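PDB 6WTE: B12-binding domain-containing protein, which probably transfers a methyl group as a cobalamin-dependent radical S-adenosylmethionine-family methyltransferase carrying a [4Fe-4S] cluster, probably by a non-radical mechanism. Local coordinates for residues L6-N11 and L39-R44; P16-A21 and V207-Y212. All coordinates share one frame; numbering follows the deposited sequence.

How the contacts relate
Contact 1 and contact 2 lie about 10 Å apart, centre to centre, on the same side of the chain's centre, and they touch directly. Contact 1 pairs strands 4-9 and 35-40 of the cobalamin-binding domain's sheet, the ends of a beta-alpha-beta unit. Contact 2 takes the end of the loop after strand 4-9 and the start of helix 20-31, the helix of that unit, and packs them against helix 209-214, far later in the chain. Along the sequence the segments alternate: 6-11, 16-21, 39-44, 207-212. The junction is Tyr212, whose OH lies 2.6 Å from Asp40 OD2, a probable hydrogen bond. Both contacts include residues of the cobalamin pocket, so the loop that follows strand 4-9 probably helps line it.

Contact 1: L6-N11 and L39-R44; sequences LLVNPN and LDLTFR
Asp40 OD1 takes two hydrogen bonds that arrive from opposite faces of its carboxylate plane. Across the contact Asn9 ND2 donates to Asp40 OD1 at 2.9 Å, entering 43° out of that plane; from its own segment Thr42 N donates to Asp40 OD1 at 3.1 Å, closing an Asx turn just past the end of strand 35-40. Asn9 and Asp40 both hold CG anti to the backbone N (chi1 -176° for Asn9), which lays the amide beside the carboxylate, their planes 54° apart. The other carboxylate oxygen, OD2, is hydrogen-bonded to Tyr212 OH, in helix 209-214. Replacing Asp40 with an alanine would probably leave the Asn9 amide and Thr42 N without their shared acceptor and Tyr212 OH without its carboxylate partner, and set the turn free to shift.

Beneath these side chains runs a parallel ladder: Leu39 N donates to Leu7 O (2.8 Å), Asn9 N to Leu39 O (2.9 Å) and Leu41 N to Asn9 O (3.0 Å). Beyond the strand ends Thr42 OG1 gives its hydrogen to Asn11 O at 2.7 Å, so the loops stay paired after the regular bridges stop. On the face bearing Val8 and Leu39, Val8 CG1 meets Leu41 CD1 at 4.1 Å and Leu6 CD1 rests on Leu39 CB at 3.8 Å; helix 48-58 covers Leu6 and Leu39.

Asn11 ND2 is hydrogen-bonded to cobalamin. The polar ties thus continue from the edge of this Rossmann-like sheet to the loop that meets the cofactor, and probably help set that loop's position.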
# COMPACT_ATOMS: atom_id res chain seq x y z
N LEU A 6 -8.60 -7.07 -21.02
CA LEU A 6 -7.76 -5.89 -20.90
C LEU A 6 -7.59 -5.55 -19.43
O LEU A 6 -8.57 -5.53 -18.68
CB LEU A 6 -8.36 -4.70 -21.64
CG LEU A 6 -7.71 -3.36 -21.30
CD1 LEU A 6 -6.25 -3.30 -21.81
CD2 LEU A 6 -8.56 -2.22 -21.85
N LEU A 7 -6.35 -5.26 -19.03
CA LEU A 7 -6.04 -4.76 -17.69
C LEU A 7 -5.42 -3.38 -17.82
O LEU A 7 -4.47 -3.20 -18.59
CB LEU A 7 -5.09 -5.71 -16.95
CG LEU A 7 -5.59 -7.15 -16.77
CD1 LEU A 7 -4.49 -8.04 -16.20
CD2 LEU A 7 -6.83 -7.16 -15.86
N VAL A 8 -5.97 -2.41 -17.10
CA VAL A 8 -5.57 -1.01 -17.20
C VAL A 8 -4.89 -0.59 -15.91
O VAL A 8 -5.44 -0.79 -14.82
CB VAL A 8 -6.78 -0.10 -17.48
CG1 VAL A 8 -6.35 1.36 -17.52
CG2 VAL A 8 -7.47 -0.50 -18.79
N ASN A 9 -3.70 0.02 -16.02
CA ASN A 9 -3.08 0.68 -14.88
C ASN A 9 -3.34 2.18 -14.96
O ASN A 9 -2.75 2.86 -15.80
CB ASN A 9 -1.58 0.42 -14.81
CG ASN A 9 -0.97 1.02 -13.58
OD1 ASN A 9 -1.64 1.13 -12.55
ND2 ASN A 9 0.29 1.44 -13.66
N PRO A 10 -4.20 2.74 -14.11
CA PRO A 10 -4.46 4.18 -14.13
C PRO A 10 -3.52 4.99 -13.24
O PRO A 10 -3.68 6.22 -13.17
CB PRO A 10 -5.89 4.25 -13.59
CG PRO A 10 -5.90 3.20 -12.54
CD PRO A 10 -5.04 2.07 -13.10
N ASN A 11 -2.57 4.34 -12.58
CA ASN A 11 -1.68 5.02 -11.65
C ASN A 11 -0.86 6.08 -12.37
O ASN A 11 -0.09 5.76 -13.27
CB ASN A 11 -0.78 4.00 -10.96
CG ASN A 11 -0.14 4.54 -9.70
OD1 ASN A 11 -0.09 5.76 -9.48
ND2 ASN A 11 0.35 3.64 -8.86
N LEU A 39 -2.69 -2.17 -20.52
CA LEU A 39 -2.56 -0.80 -20.98
C LEU A 39 -2.09 0.00 -19.77
O LEU A 39 -2.86 0.23 -18.83
CB LEU A 39 -3.89 -0.29 -21.54
CG LEU A 39 -3.88 0.74 -22.65
CD1 LEU A 39 -3.02 0.24 -23.81
CD2 LEU A 39 -5.32 0.96 -23.10
N ASP A 40 -0.81 0.38 -19.76
CA ASP A 40 -0.20 1.04 -18.61
C ASP A 40 -0.12 2.53 -18.90
O ASP A 40 0.64 2.97 -19.76
CB ASP A 40 1.17 0.44 -18.32
CG ASP A 40 1.73 0.89 -16.99
OD1 ASP A 40 1.12 1.79 -16.37
OD2 ASP A 40 2.76 0.34 -16.56
N LEU A 41 -0.90 3.32 -18.16
CA LEU A 41 -0.99 4.75 -18.40
C LEU A 41 0.03 5.56 -17.61
O LEU A 41 0.11 6.78 -17.79
CB LEU A 41 -2.40 5.25 -18.06
CG LEU A 41 -3.54 4.53 -18.78
CD1 LEU A 41 -4.91 5.09 -18.38
CD2 LEU A 41 -3.36 4.61 -20.30
N THR A 42 0.84 4.90 -16.77
CA THR A 42 1.80 5.62 -15.94
C THR A 42 2.78 6.43 -16.78
O THR A 42 3.09 7.58 -16.45
CB THR A 42 2.54 4.64 -15.03
OG1 THR A 42 1.59 3.94 -14.22
CG2 THR A 42 3.55 5.37 -14.13
N PHE A 43 3.27 5.85 -17.88
CA PHE A 43 4.18 6.55 -18.76
C PHE A 43 3.45 7.26 -19.90
O PHE A 43 4.09 7.66 -20.88
CB PHE A 43 5.22 5.57 -19.32
CG PHE A 43 5.84 4.68 -18.28
CD1 PHE A 43 6.56 5.22 -17.23
CD2 PHE A 43 5.70 3.31 -18.35
CE1 PHE A 43 7.14 4.40 -16.26
CE2 PHE A 43 6.28 2.48 -17.40
CZ PHE A 43 6.99 3.03 -16.35
N ARG A 44 2.14 7.44 -19.78
CA ARG A 44 1.34 8.19 -20.74
C ARG A 44 0.47 9.21 -20.02
O ARG A 44 -0.66 9.49 -20.43
CB ARG A 44 0.48 7.25 -21.59
CG ARG A 44 1.27 6.20 -22.36
CD ARG A 44 2.04 6.81 -23.53
NE ARG A 44 1.16 7.47 -24.49
CZ ARG A 44 0.64 6.88 -25.56
NH1 ARG A 44 0.89 5.60 -25.80
NH2 ARG A 44 -0.15 7.56 -26.38

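Contact 2: P16-A21 and V207-Y212; sequences PIAPYA and VDNLEY
Tyr212 lays one face of its ring on the backbone of Ala18 in a CH-pi contact. Ala18 CA sits 3.4 Å from the centroid of the Tyr212 ring, only 4° off the ring normal, and Ala18 N lies over the same face. With CG of Tyr212 anti to its carbonyl carbon (chi1 -80°), the ring extends from helix 209-214 across the loop.

Apolar contacts extend this CH-pi contact. Ala18 CB reaches Tyr212 CD2 at 3.6 Å, while Pro16 CB approaches Tyr212 CE1 obliquely at 3.5 Å. Toward the hydroxyl, Pro19 CD comes within 3.6 Å of Tyr212 CZ, the two side chains crossing at about a right angle. Val207 adds a separate patch, its CG2 passing 3.9 Å from Pro19 CG as the side chains slide past one another in opposite directions.

Between the two segments the polar link runs through a water, which donates to Ile17 O at 2.8 Å and to Tyr212 OH at 3.2 Å. Tyr212 OH is also hydrogen-bonded to Asp40 OD2; just outside segment 16-21, Asn209 ND2 is hydrogen-bonded to Asp23 OD2 of helix 20-31.

Pro19 centres an inverse gamma turn just ahead of helix 20-31, and Ile17, Tyr20 and Ala21 touch cobalamin. No direct hydrogen bond spans the two segments; the loop that touches cobalamin therefore meets helix 209-214 mainly through ring-face and proline packing with one bridging water, and the Asn209-Asp23 bond probably adds a direct polar tie.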
# COMPACT_ATOMS: atom_id res chain seq x y z
N PRO A 16 7.61 6.35 -10.52
CA PRO A 16 6.68 5.29 -10.90
C PRO A 16 6.98 3.97 -10.22
O PRO A 16 8.14 3.59 -10.03
CB PRO A 16 6.88 5.18 -12.42
CG PRO A 16 8.31 5.57 -12.61
CD PRO A 16 8.60 6.63 -11.58
N ILE A 17 5.91 3.26 -9.85
CA ILE A 17 5.99 1.96 -9.20
C ILE A 17 5.24 0.96 -10.07
O ILE A 17 4.06 1.18 -10.39
CB ILE A 17 5.39 1.99 -7.78
CG1 ILE A 17 6.25 2.86 -6.86
CG2 ILE A 17 5.20 0.58 -7.25
CD1 ILE A 17 7.71 2.45 -6.81
N ALA A 18 5.92 -0.12 -10.46
CA ALA A 18 5.31 -1.09 -11.36
C ALA A 18 4.02 -1.64 -10.75
O ALA A 18 3.97 -1.94 -9.55
CB ALA A 18 6.27 -2.24 -11.65
N PRO A 19 2.94 -1.75 -11.53
CA PRO A 19 1.67 -2.34 -11.04
C PRO A 19 1.75 -3.86 -10.96
O PRO A 19 1.24 -4.61 -11.80
CB PRO A 19 0.66 -1.87 -12.09
CG PRO A 19 1.47 -1.75 -13.34
CD PRO A 19 2.81 -1.23 -12.91
N TYR A 20 2.41 -4.31 -9.89
CA TYR A 20 2.66 -5.73 -9.67
C TYR A 20 1.37 -6.55 -9.75
O TYR A 20 1.37 -7.67 -10.26
CB TYR A 20 3.33 -5.87 -8.30
CG TYR A 20 3.88 -7.22 -7.90
CD1 TYR A 20 4.01 -8.26 -8.82
CD2 TYR A 20 4.29 -7.44 -6.59
CE1 TYR A 20 4.53 -9.49 -8.42
CE2 TYR A 20 4.82 -8.65 -6.20
CZ TYR A 20 4.94 -9.67 -7.11
OH TYR A 20 5.46 -10.88 -6.69
N ALA A 21 0.27 -5.97 -9.27
CA ALA A 21 -1.03 -6.64 -9.33
C ALA A 21 -1.31 -7.18 -10.72
O ALA A 21 -1.80 -8.31 -10.87
CB ALA A 21 -2.14 -5.67 -8.92
N VAL A 207 3.08 -5.51 -18.45
CA VAL A 207 3.81 -4.63 -17.54
C VAL A 207 5.30 -4.69 -17.88
O VAL A 207 5.88 -5.78 -17.99
CB VAL A 207 3.55 -5.01 -16.07
CG1 VAL A 207 4.41 -4.16 -15.15
CG2 VAL A 207 2.08 -4.80 -15.70
N ASP A 208 5.90 -3.52 -18.07
CA ASP A 208 7.31 -3.40 -18.47
C ASP A 208 8.15 -3.20 -17.21
O ASP A 208 8.42 -2.07 -16.79
CB ASP A 208 7.50 -2.26 -19.45
CG ASP A 208 8.86 -2.29 -20.14
OD1 ASP A 208 9.79 -2.94 -19.60
OD2 ASP A 208 9.00 -1.67 -21.21
N ASN A 209 8.61 -4.30 -16.62
CA ASN A 209 9.26 -4.22 -15.32
C ASN A 209 10.60 -3.49 -15.40
O ASN A 209 10.93 -2.71 -14.50
CB ASN A 209 9.42 -5.61 -14.73
CG ASN A 209 8.12 -6.12 -14.13
OD1 ASN A 209 7.77 -5.77 -13.01
ND2 ASN A 209 7.39 -6.93 -14.89
N LEU A 210 11.38 -3.72 -16.46
CA LEU A 210 12.68 -3.04 -16.55
C LEU A 210 12.51 -1.54 -16.71
O LEU A 210 13.29 -0.76 -16.16
CB LEU A 210 13.50 -3.62 -17.70
CG LEU A 210 14.90 -3.01 -17.84
CD1 LEU A 210 15.77 -3.33 -16.61
CD2 LEU A 210 15.56 -3.49 -19.12
N GLU A 211 11.47 -1.11 -17.44
CA GLU A 211 11.21 0.32 -17.58
C GLU A 211 11.01 0.97 -16.21
O GLU A 211 11.59 2.03 -15.93
CB GLU A 211 9.98 0.55 -18.46
CG GLU A 211 9.69 2.01 -18.74
CD GLU A 211 10.78 2.70 -19.55
OE1 GLU A 211 11.54 2.01 -20.26
OE2 GLU A 211 10.88 3.94 -19.47
N TYR A 212 10.21 0.35 -15.35
CA TYR A 212 10.04 0.89 -14.00
C TYR A 212 11.35 0.86 -13.23
O TYR A 212 11.67 1.81 -12.50
CB TYR A 212 8.98 0.09 -13.25
CG TYR A 212 7.57 0.50 -13.60
CD1 TYR A 212 6.98 1.59 -12.99
CD2 TYR A 212 6.84 -0.22 -14.54
CE1 TYR A 212 5.69 1.97 -13.31
CE2 TYR A 212 5.55 0.16 -14.87
CZ TYR A 212 4.98 1.25 -14.24
OH TYR A 212 3.69 1.64 -14.54
O HOH W 1 2.28 2.68 -11.86